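Local coordinates for twin-arginine translocation pathway signal protein (Burkholderia phytofirmans, PDB 2RJO) that binds beta-D-galactopyranose between its two lobes and is probably a periplasmic sugar-binding protein of a bacterial uptake system, at residues V140-I145 against Q188-R193. Numbering follows the deposited sequence.
Sequences VALGGI and QAWMTR. With SO4 (sulfate ion), chain E.
With CG anti to its carbonyl carbon (chi1 -84°), Trp190 carries its indole from the helix onto the strand, where Val140, with CG1 likewise anti to the carbonyl carbon (chi1 -71°), sets CB and both methyls against the ring. Strand 137-143 and helix 180-194 belong to one lobe of a periplasmic binding protein fold, in which helices cover a parallel sheet; the two short segments run nearly antiparallel, their axes 10.7 Å apart at closest approach. Val140 CB lies over one face of the indole in a CH-pi contact, 3.6 Å from the centroid of the six-membered ring and 16° off its normal. CG2 of Val140 lies just beyond the rim of the six-membered ring, nearest CE3, while CG1 packs against CD2. Leu142 approaches obliquely, its CD2 3.5 Å from Trp190 CH2 and its CG close to CZ3. The indole thus slants across the strand, touching three successive residues. Asp172 OD2, on the adjoining strand 168-175, accepts a hydrogen bond from Trp190 NE1, which satisfies the polar end of the ring and helps fix its rotation. One turn on, Arg193 NH2 makes a weak hydrogen bond to O1 of a sulfate probably acquired during crystallisation. At the far rim of the indole, the backbone O of Ala141 meets the edge near the ring plane, 3.2 Å from Trp190 CH2.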
loop_
_atom_site.group_PDB
_atom_site.type_symbol
_atom_site.label_atom_id
_atom_site.label_comp_id
_atom_site.label_asym_id
_atom_site.label_seq_id
_atom_site.Cartn_x
_atom_site.Cartn_y
_atom_site.Cartn_z
ATOM N N VAL A 140 -20.751 -2.136 6.892
ATOM C CA VAL A 140 -19.751 -2.790 7.725
ATOM C C VAL A 140 -18.403 -2.417 7.101
ATOM O O VAL A 140 -18.321 -2.243 5.883
ATOM C CB VAL A 140 -19.914 -4.333 7.750
ATOM C CG1 VAL A 140 -21.148 -4.708 8.540
ATOM C CG2 VAL A 140 -20.003 -4.888 6.335
ATOM N N ALA A 141 -17.357 -2.286 7.915
ATOM C CA ALA A 141 -16.044 -1.911 7.396
ATOM C C ALA A 141 -14.895 -2.766 7.932
ATOM O O ALA A 141 -14.835 -3.080 9.125
ATOM C CB ALA A 141 -15.776 -0.442 7.682
ATOM N N LEU A 142 -13.983 -3.128 7.032
ATOM C CA LEU A 142 -12.827 -3.953 7.350
ATOM C C LEU A 142 -11.555 -3.118 7.300
ATOM O O LEU A 142 -11.264 -2.491 6.289
ATOM C CB LEU A 142 -12.729 -5.105 6.351
ATOM C CG LEU A 142 -13.860 -6.138 6.408
ATOM C CD1 LEU A 142 -14.007 -6.810 5.049
ATOM C CD2 LEU A 142 -13.573 -7.153 7.513
ATOM N N GLY A 143 -10.794 -3.124 8.390
ATOM C CA GLY A 143 -9.571 -2.335 8.441
ATOM C C GLY A 143 -8.274 -3.121 8.421
ATOM O O GLY A 143 -8.256 -4.329 8.639
ATOM N N GLY A 144 -7.175 -2.427 8.155
ATOM C CA GLY A 144 -5.875 -3.077 8.117
ATOM C C GLY A 144 -5.217 -3.096 9.483
ATOM O O GLY A 144 -5.826 -2.657 10.459
ATOM N N ILE A 145 -3.986 -3.605 9.563
ATOM C CA ILE A 145 -3.267 -3.662 10.834
ATOM C C ILE A 145 -3.445 -2.344 11.589
ATOM O O ILE A 145 -3.175 -1.267 11.066
ATOM C CB ILE A 145 -1.763 -3.957 10.610
ATOM C CG1 ILE A 145 -1.612 -5.352 9.995
ATOM C CG2 ILE A 145 -0.995 -3.873 11.933
ATOM C CD1 ILE A 145 -0.205 -5.689 9.544
ATOM N N GLN A 188 -18.756 -13.347 7.179
ATOM C CA GLN A 188 -19.759 -14.366 7.457
ATOM C C GLN A 188 -20.503 -14.060 8.741
ATOM O O GLN A 188 -21.733 -14.054 8.760
ATOM C CB GLN A 188 -19.109 -15.744 7.582
ATOM C CG GLN A 188 -18.505 -16.246 6.305
ATOM C CD GLN A 188 -18.030 -17.668 6.427
ATOM O OE1 GLN A 188 -17.135 -17.981 7.233
ATOM N NE2 GLN A 188 -18.623 -18.554 5.627
ATOM N N ALA A 189 -19.751 -13.817 9.813
ATOM C CA ALA A 189 -20.341 -13.516 11.111
ATOM C C ALA A 189 -21.192 -12.248 11.053
ATOM O O ALA A 189 -22.195 -12.145 11.761
ATOM C CB ALA A 189 -19.254 -13.363 12.165
ATOM N N TRP A 190 -20.792 -11.284 10.226
ATOM C CA TRP A 190 -21.560 -10.045 10.088
ATOM C C TRP A 190 -22.897 -10.283 9.397
ATOM O O TRP A 190 -23.892 -9.634 9.718
ATOM C CB TRP A 190 -20.807 -9.002 9.265
ATOM C CG TRP A 190 -19.814 -8.172 10.023
ATOM C CD1 TRP A 190 -19.822 -7.884 11.356
ATOM C CD2 TRP A 190 -18.706 -7.461 9.464
ATOM N NE1 TRP A 190 -18.788 -7.036 11.662
ATOM C CE2 TRP A 190 -18.087 -6.757 10.518
ATOM C CE3 TRP A 190 -18.179 -7.344 8.169
ATOM C CZ2 TRP A 190 -16.961 -5.946 10.316
ATOM C CZ3 TRP A 190 -17.057 -6.535 7.972
ATOM C CH2 TRP A 190 -16.466 -5.851 9.038
HETATM N N MSE A 191 -22.910 -11.183 8.419
HETATM C CA MSE A 191 -24.143 -11.480 7.696
HETATM C C MSE A 191 -25.118 -12.244 8.572
HETATM O O MSE A 191 -26.326 -12.120 8.425
HETATM C CB MSE A 191 -23.835 -12.283 6.439
HETATM C CG MSE A 191 -23.335 -11.428 5.307
HETATM SE SE MSE A 191 -22.786 -12.437 3.947
HETATM C CE MSE A 191 -20.984 -12.229 4.170
ATOM N N THR A 192 -24.577 -13.038 9.484
ATOM C CA THR A 192 -25.403 -13.806 10.396
ATOM C C THR A 192 -25.948 -12.863 11.463
ATOM O O THR A 192 -27.088 -13.000 11.896
ATOM C CB THR A 192 -24.585 -14.922 11.081
ATOM O OG1 THR A 192 -24.419 -16.023 10.173
ATOM C CG2 THR A 192 -25.289 -15.397 12.348
ATOM N N ARG A 193 -25.125 -11.898 11.861
ATOM C CA ARG A 193 -25.494 -10.941 12.893
ATOM C C ARG A 193 -26.405 -9.811 12.450
ATOM O O ARG A 193 -27.350 -9.476 13.162
ATOM C CB ARG A 193 -24.237 -10.338 13.519
ATOM C CG ARG A 193 -24.539 -9.394 14.659
ATOM C CD ARG A 193 -23.310 -9.093 15.512
ATOM N NE ARG A 193 -23.066 -7.657 15.605
ATOM C CZ ARG A 193 -22.422 -7.070 16.607
ATOM N NH1 ARG A 193 -21.960 -7.799 17.619
ATOM N NH2 ARG A 193 -22.228 -5.755 16.598
HETATM S S SO4 E . -18.145 -5.041 17.674
HETATM O O1 SO4 E . -19.549 -5.005 17.195
HETATM O O2 SO4 E . -17.478 -3.730 17.456
HETATM O O3 SO4 E . -17.381 -6.081 16.933
HETATM O O4 SO4 E . -18.165 -5.367 19.128
#